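Local coordinates for protein Emp46p (Saccharomyces cerevisiae, PDB 2A6V) that serves as a calcium-independent cargo receptor with a carbohydrate recognition domain, involved in the secretion of glycoproteins, at residues A[41-54]-A[199-213]. Residues are numbered along the deposited sequence; the frame is centred on the assembly and turned at random.
Sequences RFVLTPGKNTKGSL and TSAINDASKESFEIL
Strand 41-43 runs antiparallel to 209-213 in one sheet of this legume-lectin-like beta sandwich, and 51-54 antiparallel to 199-202 in the other, the axes of each pair coming within 4.7 Å, and the loops joining the strands meet where both segments pass from one sheet to the other. Between the sheets, Leu44 CD1 lies 3.8 Å from Ile212 CG1 and also touches the Ala201 methyl; Leu54, coming from the other sheet, points the opposite way to Ile212 alongside it and sets CD2 over the centre of the Phe42 ring. Leu85 of strand 84-90 packs on Leu44 and Phe210 in the same core. At the crossing, Thr45 OG1 is held between its backbone N and carbonyl carbon (chi1 56°), where it donates to Glu208 O at 2.9 Å and receives the nearly straight N-H of Phe210. Asn203 ties the loops together: its ND2 serves both Gly47 O and Glu208 O close to the amide plane, while OD1 accepts from Thr50 N at 2.9 Å, fixing the amide's rotation. On the outer side of the 41-43 sheet, Arg41 NE forms a salt bridge with Glu211 OE1 at 2.9 Å, from above the carboxylate, whose plane is turned 61° from the guanidinium. Arg73 makes a second salt bridge to that oxygen. The other oxygen, Glu211 OE2, takes the Ser209 hydroxyl on its anti lone pair, with OG 2.7 Å away.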
ATOM      1  N   ARG A  41       0.746  16.545  -2.599  1.00 14.01           N
ATOM      2  CA  ARG A  41       0.502  15.112  -2.370  1.00 13.80           C
ATOM      3  C   ARG A  41      -0.086  14.447  -3.588  1.00 13.41           C
ATOM      4  O   ARG A  41      -0.596  15.112  -4.517  1.00 13.10           O
ATOM      5  CB  ARG A  41      -0.357  14.884  -1.118  1.00 14.05           C
ATOM      6  CG  ARG A  41      -1.855  14.883  -1.267  1.00 17.33           C
ATOM      7  CD  ARG A  41      -2.452  16.142  -1.823  1.00 17.33           C
ATOM      8  NE  ARG A  41      -3.915  16.190  -1.775  1.00 15.36           N
ATOM      9  CZ  ARG A  41      -4.639  17.165  -2.271  1.00 17.78           C
ATOM     10  NH1 ARG A  41      -4.070  18.150  -2.950  1.00 18.37           N
ATOM     11  NH2 ARG A  41      -5.951  17.143  -2.122  1.00 20.84           N
ATOM     12  N   PHE A  42       0.040  13.126  -3.642  1.00 12.70           N
ATOM     13  CA  PHE A  42      -0.577  12.374  -4.707  1.00 12.94           C
ATOM     14  C   PHE A  42      -2.031  12.080  -4.390  1.00 12.49           C
ATOM     15  O   PHE A  42      -2.358  11.676  -3.288  1.00 13.61           O
ATOM     16  CB  PHE A  42       0.141  11.053  -4.941  1.00 12.81           C
ATOM     17  CG  PHE A  42       1.430  11.164  -5.704  1.00 13.27           C
ATOM     18  CD1 PHE A  42       1.440  11.560  -7.031  1.00 14.04           C
ATOM     19  CD2 PHE A  42       2.639  10.844  -5.103  1.00 15.95           C
ATOM     20  CE1 PHE A  42       2.663  11.637  -7.736  1.00 14.16           C
ATOM     21  CE2 PHE A  42       3.845  10.894  -5.811  1.00 16.96           C
ATOM     22  CZ  PHE A  42       3.848  11.288  -7.107  1.00 16.39           C
ATOM     23  N   VAL A  43      -2.900  12.331  -5.345  1.00 12.45           N
ATOM     24  CA  VAL A  43      -4.291  11.954  -5.256  1.00 12.20           C
ATOM     25  C   VAL A  43      -4.438  10.756  -6.201  1.00 12.04           C
ATOM     26  O   VAL A  43      -4.326  10.895  -7.434  1.00 12.71           O
ATOM     27  CB  VAL A  43      -5.231  13.100  -5.652  1.00 12.49           C
ATOM     28  CG1 VAL A  43      -6.692  12.633  -5.577  1.00 13.25           C
ATOM     29  CG2 VAL A  43      -4.985  14.325  -4.763  1.00 12.88           C
ATOM     30  N   LEU A  44      -4.631   9.575  -5.628  1.00 12.39           N
ATOM     31  CA  LEU A  44      -4.740   8.350  -6.406  1.00 11.95           C
ATOM     32  C   LEU A  44      -6.034   8.314  -7.182  1.00 12.68           C
ATOM     33  O   LEU A  44      -6.042   7.829  -8.315  1.00 12.84           O
ATOM     34  CB  LEU A  44      -4.656   7.121  -5.481  1.00 11.57           C
ATOM     35  CG  LEU A  44      -3.321   6.875  -4.782  1.00 11.73           C
ATOM     36  CD1 LEU A  44      -3.489   5.841  -3.670  1.00 11.53           C
ATOM     37  CD2 LEU A  44      -2.254   6.398  -5.753  1.00 13.36           C
ATOM     38  N   THR A  45      -7.118   8.843  -6.601  1.00 12.69           N
ATOM     39  CA  THR A  45      -8.462   8.737  -7.179  1.00 12.37           C
ATOM     40  C   THR A  45      -9.173  10.093  -7.241  1.00 12.89           C
ATOM     41  O   THR A  45     -10.125  10.340  -6.486  1.00 13.06           O
ATOM     42  CB  THR A  45      -9.314   7.743  -6.379  1.00 12.87           C
ATOM     43  OG1 THR A  45      -9.362   8.109  -4.996  1.00 12.98           O
ATOM     44  CG2 THR A  45      -8.692   6.366  -6.405  1.00 12.61           C
ATOM     45  N   PRO A  46      -8.694  10.975  -8.116  1.00 13.58           N
ATOM     46  CA  PRO A  46      -9.178  12.362  -8.149  1.00 14.48           C
ATOM     47  C   PRO A  46     -10.569  12.612  -8.720  1.00 14.82           C
ATOM     48  O   PRO A  46     -11.107  13.713  -8.550  1.00 16.25           O
ATOM     49  CB  PRO A  46      -8.145  13.057  -9.032  1.00 14.03           C
ATOM     50  CG  PRO A  46      -7.607  11.996  -9.916  1.00 14.22           C
ATOM     51  CD  PRO A  46      -7.596  10.754  -9.065  1.00 13.46           C
ATOM     52  N   GLY A  47     -11.107  11.640  -9.423  1.00 15.50           N
ATOM     53  CA  GLY A  47     -12.415  11.770 -10.047  1.00 15.54           C
ATOM     54  C   GLY A  47     -13.377  10.674  -9.646  1.00 15.78           C
ATOM     55  O   GLY A  47     -13.004   9.704  -8.999  1.00 16.31           O
ATOM     56  N   LYS A  48     -14.622  10.822 -10.078  1.00 16.94           N
ATOM     57  CA  LYS A  48     -15.629   9.795  -9.868  1.00 16.92           C
ATOM     58  C   LYS A  48     -15.206   8.529 -10.598  1.00 17.40           C
ATOM     59  O   LYS A  48     -14.852   8.576 -11.798  1.00 18.22           O
ATOM     60  CB  LYS A  48     -16.975  10.305 -10.422  1.00 17.06           C
ATOM     61  CG  LYS A  48     -17.502  11.496  -9.692  1.00 19.57           C
ATOM     62  CD  LYS A  48     -18.641  12.192 -10.453  1.00 23.16           C
ATOM     63  CE  LYS A  48     -19.993  11.607 -10.165  1.00 24.93           C
ATOM     64  NZ  LYS A  48     -21.086  12.436 -10.812  1.00 25.72           N
ATOM     65  N   ASN A  49     -15.241   7.396  -9.896  1.00 16.58           N
ATOM     66  CA  ASN A  49     -14.928   6.092 -10.495  1.00 16.30           C
ATOM     67  C   ASN A  49     -13.569   6.065 -11.160  1.00 16.76           C
ATOM     68  O   ASN A  49     -13.448   5.638 -12.317  1.00 17.66           O
ATOM     69  CB  ASN A  49     -16.035   5.683 -11.499  1.00 16.43           C
ATOM     70  CG  ASN A  49     -17.302   5.244 -10.821  1.00 15.36           C
ATOM     71  OD1 ASN A  49     -17.290   4.320 -10.028  1.00 16.65           O
ATOM     72  ND2 ASN A  49     -18.418   5.869 -11.173  1.00 18.61           N
ATOM     73  N   THR A  50     -12.553   6.520 -10.434  1.00 15.09           N
ATOM     74  CA  THR A  50     -11.171   6.492 -10.904  1.00 14.69           C
ATOM     75  C   THR A  50     -10.324   5.514 -10.106  1.00 13.90           C
ATOM     76  O   THR A  50     -10.645   5.203  -8.954  1.00 13.76           O
ATOM     77  CB  THR A  50     -10.516   7.885 -10.855  1.00 14.47           C
ATOM     78  OG1 THR A  50     -10.666   8.480  -9.561  1.00 15.80           O
ATOM     79  CG2 THR A  50     -11.163   8.858 -11.831  1.00 16.37           C
ATOM     80  N   LYS A  51      -9.240   5.069 -10.738  1.00 14.19           N
ATOM     81  CA  LYS A  51      -8.204   4.204 -10.182  1.00 14.29           C
ATOM     82  C   LYS A  51      -6.897   4.960 -10.280  1.00 13.64           C
ATOM     83  O   LYS A  51      -6.700   5.776 -11.183  1.00 13.08           O
ATOM     84  CB  LYS A  51      -8.020   2.958 -11.051  1.00 16.01           C
ATOM     85  CG  LYS A  51      -8.998   1.852 -10.902  1.00 18.16           C
ATOM     86  CD  LYS A  51      -8.746   0.764 -11.965  1.00 19.28           C
ATOM     87  CE  LYS A  51      -9.810  -0.332 -11.803  1.00 21.22           C
ATOM     88  NZ  LYS A  51      -9.725  -1.556 -12.684  1.00 20.54           N
ATOM     89  N   GLY A  52      -5.967   4.667  -9.396  1.00 12.30           N
ATOM     90  CA  GLY A  52      -4.612   5.175  -9.507  1.00 12.56           C
ATOM     91  C   GLY A  52      -3.650   4.350  -8.699  1.00 12.54           C
ATOM     92  O   GLY A  52      -4.069   3.675  -7.756  1.00 11.80           O
ATOM     93  N   SER A  53      -2.377   4.413  -9.053  1.00 11.88           N
ATOM     94  CA  SER A  53      -1.341   3.612  -8.401  1.00 12.62           C
ATOM     95  C   SER A  53       0.015   4.266  -8.461  1.00 12.38           C
ATOM     96  O   SER A  53       0.277   5.099  -9.337  1.00 12.62           O
ATOM     97  CB  SER A  53      -1.246   2.205  -9.012  1.00 13.46           C
ATOM     98  OG  SER A  53      -1.012   2.246 -10.416  1.00 14.27           O
ATOM     99  N   LEU A  54       0.856   3.916  -7.504  1.00 11.82           N
ATOM    100  CA  LEU A  54       2.253   4.313  -7.448  1.00 12.06           C
ATOM    101  C   LEU A  54       3.040   3.056  -7.207  1.00 12.17           C
ATOM    102  O   LEU A  54       2.847   2.400  -6.199  1.00 12.22           O
ATOM    103  CB  LEU A  54       2.523   5.316  -6.330  1.00 13.33           C
ATOM    104  CG  LEU A  54       1.807   6.646  -6.494  1.00 14.04           C
ATOM    105  CD1 LEU A  54       1.802   7.390  -5.194  1.00 15.48           C
ATOM    106  CD2 LEU A  54       2.465   7.474  -7.583  1.00 15.23           C
ATOM    107  N   THR A 199       1.384   1.015  -4.061  1.00 10.69           N
ATOM    108  CA  THR A 199       0.069   1.290  -3.508  1.00 10.26           C
ATOM    109  C   THR A 199      -0.889   1.566  -4.654  1.00 11.56           C
ATOM    110  O   THR A 199      -0.485   2.030  -5.736  1.00 11.45           O
ATOM    111  CB  THR A 199       0.146   2.496  -2.531  1.00 11.11           C
ATOM    112  OG1 THR A 199      -1.132   2.709  -1.940  1.00 10.71           O
ATOM    113  CG2 THR A 199       0.516   3.808  -3.249  1.00 12.04           C
ATOM    114  N   SER A 200      -2.159   1.294  -4.430  1.00 11.42           N
ATOM    115  CA  SER A 200      -3.191   1.599  -5.391  1.00 11.36           C
ATOM    116  C   SER A 200      -4.513   1.832  -4.730  1.00 11.35           C
ATOM    117  O   SER A 200      -4.722   1.414  -3.594  1.00 10.84           O
ATOM    118  CB  SER A 200      -3.320   0.472  -6.402  1.00 11.56           C
ATOM    119  OG  SER A 200      -3.825  -0.696  -5.768  1.00 12.04           O
ATOM    120  N   ALA A 201      -5.427   2.473  -5.428  1.00 10.44           N
ATOM    121  CA  ALA A 201      -6.756   2.669  -4.899  1.00 10.97           C
ATOM    122  C   ALA A 201      -7.753   2.782  -6.011  1.00 11.96           C
ATOM    123  O   ALA A 201      -7.395   3.043  -7.154  1.00 11.71           O
ATOM    124  CB  ALA A 201      -6.810   3.903  -4.023  1.00 10.92           C
ATOM    125  N   ILE A 202      -9.011   2.566  -5.670  1.00 11.51           N
ATOM    126  CA  ILE A 202     -10.128   2.797  -6.561  1.00 11.79           C
ATOM    127  C   ILE A 202     -11.280   3.348  -5.715  1.00 11.71           C
ATOM    128  O   ILE A 202     -11.463   2.956  -4.568  1.00 12.31           O
ATOM    129  CB  ILE A 202     -10.521   1.484  -7.289  1.00 11.49           C
ATOM    130  CG1 ILE A 202     -11.577   1.759  -8.363  1.00 14.69           C
ATOM    131  CG2 ILE A 202     -11.005   0.402  -6.307  1.00 13.55           C
ATOM    132  CD1 ILE A 202     -11.939   0.503  -9.153  1.00 18.06           C
ATOM    133  N   ASN A 203     -12.030   4.286  -6.276  1.00 11.89           N
ATOM    134  CA  ASN A 203     -13.194   4.842  -5.626  1.00 12.21           C
ATOM    135  C   ASN A 203     -14.441   4.559  -6.472  1.00 12.61           C
ATOM    136  O   ASN A 203     -14.424   3.677  -7.337  1.00 13.17           O
ATOM    137  CB  ASN A 203     -12.979   6.335  -5.324  1.00 12.20           C
ATOM    138  CG  ASN A 203     -13.019   7.198  -6.562  1.00 13.10           C
ATOM    139  OD1 ASN A 203     -13.204   6.697  -7.663  1.00 14.35           O
ATOM    140  ND2 ASN A 203     -12.832   8.523  -6.380  1.00 13.51           N
ATOM    141  N   ASP A 204     -15.528   5.276  -6.187  1.00 13.02           N
ATOM    142  CA  ASP A 204     -16.774   5.177  -6.942  1.00 13.74           C
ATOM    143  C   ASP A 204     -17.295   6.588  -7.192  1.00 13.75           C
ATOM    144  O   ASP A 204     -16.535   7.560  -7.094  1.00 13.36           O
ATOM    145  CB  ASP A 204     -17.772   4.205  -6.268  1.00 13.96           C
ATOM    146  CG  ASP A 204     -18.287   4.673  -4.919  1.00 14.36           C
ATOM    147  OD1 ASP A 204     -18.227   5.873  -4.632  1.00 15.11           O
ATOM    148  OD2 ASP A 204     -18.789   3.860  -4.082  1.00 15.97           O
ATOM    149  N   ALA A 205     -18.570   6.705  -7.551  1.00 14.91           N
ATOM    150  CA  ALA A 205     -19.105   7.998  -7.924  1.00 15.98           C
ATOM    151  C   ALA A 205     -19.196   8.991  -6.780  1.00 16.64           C
ATOM    152  O   ALA A 205     -19.386  10.180  -7.030  1.00 16.70           O
ATOM    153  CB  ALA A 205     -20.489   7.842  -8.591  1.00 16.09           C
ATOM    154  N   SER A 206     -19.072   8.516  -5.544  1.00 16.46           N
ATOM    155  CA  SER A 206     -19.044   9.395  -4.372  1.00 16.88           C
ATOM    156  C   SER A 206     -17.707  10.134  -4.219  1.00 17.03           C
ATOM    157  O   SER A 206     -17.583  11.013  -3.380  1.00 18.22           O
ATOM    158  CB  SER A 206     -19.357   8.605  -3.097  1.00 16.63           C
ATOM    159  OG  SER A 206     -20.585   7.890  -3.202  1.00 17.96           O
ATOM    160  N   LYS A 207     -16.701   9.753  -5.004  1.00 16.50           N
ATOM    161  CA  LYS A 207     -15.482  10.546  -5.176  1.00 16.73           C
ATOM    162  C   LYS A 207     -14.576  10.565  -3.950  1.00 15.57           C
ATOM    163  O   LYS A 207     -13.867  11.534  -3.711  1.00 16.69           O
ATOM    164  CB  LYS A 207     -15.822  11.981  -5.613  1.00 17.97           C
ATOM    165  CG  LYS A 207     -14.994  12.479  -6.793  1.00 21.04           C
ATOM    166  CD  LYS A 207     -15.189  13.989  -7.034  1.00 25.05           C
ATOM    167  CE  LYS A 207     -13.876  14.727  -7.271  1.00 28.66           C
ATOM    168  NZ  LYS A 207     -12.887  14.652  -6.139  1.00 30.07           N
ATOM    169  N   GLU A 208     -14.567   9.468  -3.190  1.00 14.96           N
ATOM    170  CA  GLU A 208     -13.583   9.308  -2.118  1.00 13.72           C
ATOM    171  C   GLU A 208     -12.179   9.614  -2.647  1.00 12.94           C
ATOM    172  O   GLU A 208     -11.772   9.114  -3.696  1.00 13.52           O
ATOM    173  CB  GLU A 208     -13.613   7.875  -1.550  1.00 13.01           C
ATOM    174  CG  GLU A 208     -12.833   7.728  -0.260  1.00 12.52           C
ATOM    175  CD  GLU A 208     -13.170   6.458   0.541  1.00 12.42           C
ATOM    176  OE1 GLU A 208     -13.948   5.584   0.086  1.00 14.62           O
ATOM    177  OE2 GLU A 208     -12.647   6.348   1.660  1.00 12.76           O
ATOM    178  N   SER A 209     -11.433  10.440  -1.927  1.00 12.26           N
ATOM    179  CA  SER A 209     -10.116  10.858  -2.380  1.00 11.75           C
ATOM    180  C   SER A 209      -9.042  10.133  -1.581  1.00 12.38           C
ATOM    181  O   SER A 209      -8.719  10.522  -0.453  1.00 12.05           O
ATOM    182  CB  SER A 209      -9.955  12.378  -2.268  1.00 12.75           C
ATOM    183  OG  SER A 209      -8.729  12.766  -2.880  1.00 12.89           O
ATOM    184  N   PHE A 210      -8.495   9.083  -2.168  1.00 11.63           N
ATOM    185  CA  PHE A 210      -7.388   8.353  -1.563  1.00 11.81           C
ATOM    186  C   PHE A 210      -6.092   9.020  -1.952  1.00 11.48           C
ATOM    187  O   PHE A 210      -5.813   9.192  -3.136  1.00 11.68           O
ATOM    188  CB  PHE A 210      -7.393   6.890  -2.014  1.00 11.68           C
ATOM    189  CG  PHE A 210      -8.580   6.107  -1.507  1.00 11.57           C
ATOM    190  CD1 PHE A 210      -8.654   5.737  -0.171  1.00 11.29           C
ATOM    191  CD2 PHE A 210      -9.613   5.756  -2.353  1.00 11.98           C
ATOM    192  CE1 PHE A 210      -9.715   4.994   0.305  1.00 11.67           C
ATOM    193  CE2 PHE A 210     -10.701   5.019  -1.865  1.00 12.67           C
ATOM    194  CZ  PHE A 210     -10.726   4.646  -0.528  1.00 11.48           C
ATOM    195  N   GLU A 211      -5.298   9.378  -0.955  1.00 11.44           N
ATOM    196  CA  GLU A 211      -4.132  10.251  -1.144  1.00 11.48           C
ATOM    197  C   GLU A 211      -2.900   9.704  -0.464  1.00 11.99           C
ATOM    198  O   GLU A 211      -2.993   9.142   0.627  1.00 12.91           O
ATOM    199  CB  GLU A 211      -4.424  11.647  -0.631  1.00 11.91           C
ATOM    200  CG  GLU A 211      -5.742  12.195  -1.145  1.00 12.28           C
ATOM    201  CD  GLU A 211      -6.028  13.629  -0.775  1.00 12.62           C
ATOM    202  OE1 GLU A 211      -5.207  14.247  -0.067  1.00 14.01           O
ATOM    203  OE2 GLU A 211      -7.071  14.149  -1.207  1.00 15.43           O
ATOM    204  N   ILE A 212      -1.738   9.887  -1.097  1.00 12.06           N
ATOM    205  CA  ILE A 212      -0.441   9.503  -0.545  1.00 11.73           C
ATOM    206  C   ILE A 212       0.375  10.786  -0.301  1.00 13.30           C
ATOM    207  O   ILE A 212       0.666  11.532  -1.248  1.00 12.22           O
ATOM    208  CB  ILE A 212       0.311   8.545  -1.493  1.00 12.46           C
ATOM    209  CG1 ILE A 212      -0.515   7.268  -1.754  1.00 11.95           C
ATOM    210  CG2 ILE A 212       1.659   8.208  -0.946  1.00 11.45           C
ATOM    211  CD1 ILE A 212      -0.749   6.376  -0.539  1.00 13.87           C
ATOM    212  N   LEU A 213       0.782  11.015   0.936  1.00 12.68           N
ATOM    213  CA  LEU A 213       1.518  12.224   1.296  1.00 13.07           C
ATOM    214  C   LEU A 213       3.018  11.980   1.403  1.00 13.27           C
ATOM    215  O   LEU A 213       3.816  12.895   1.160  1.00 14.76           O
ATOM    216  CB  LEU A 213       1.005  12.782   2.628  1.00 12.11           C
ATOM    217  CG  LEU A 213      -0.263  13.625   2.520  1.00 14.01           C
ATOM    218  CD1 LEU A 213      -1.455  12.826   2.084  1.00 13.98           C
ATOM    219  CD2 LEU A 213      -0.478  14.299   3.856  1.00 14.59           C
TER
HETATM  220  O   HOH W   1      -8.129  16.382  -0.358  1.00 30.31           O
HETATM  221  O   HOH W   2     -11.836  12.305  -5.421  1.00 19.85           O
HETATM  222  O   HOH W   3     -20.260   4.512  -8.782  1.00 23.49           O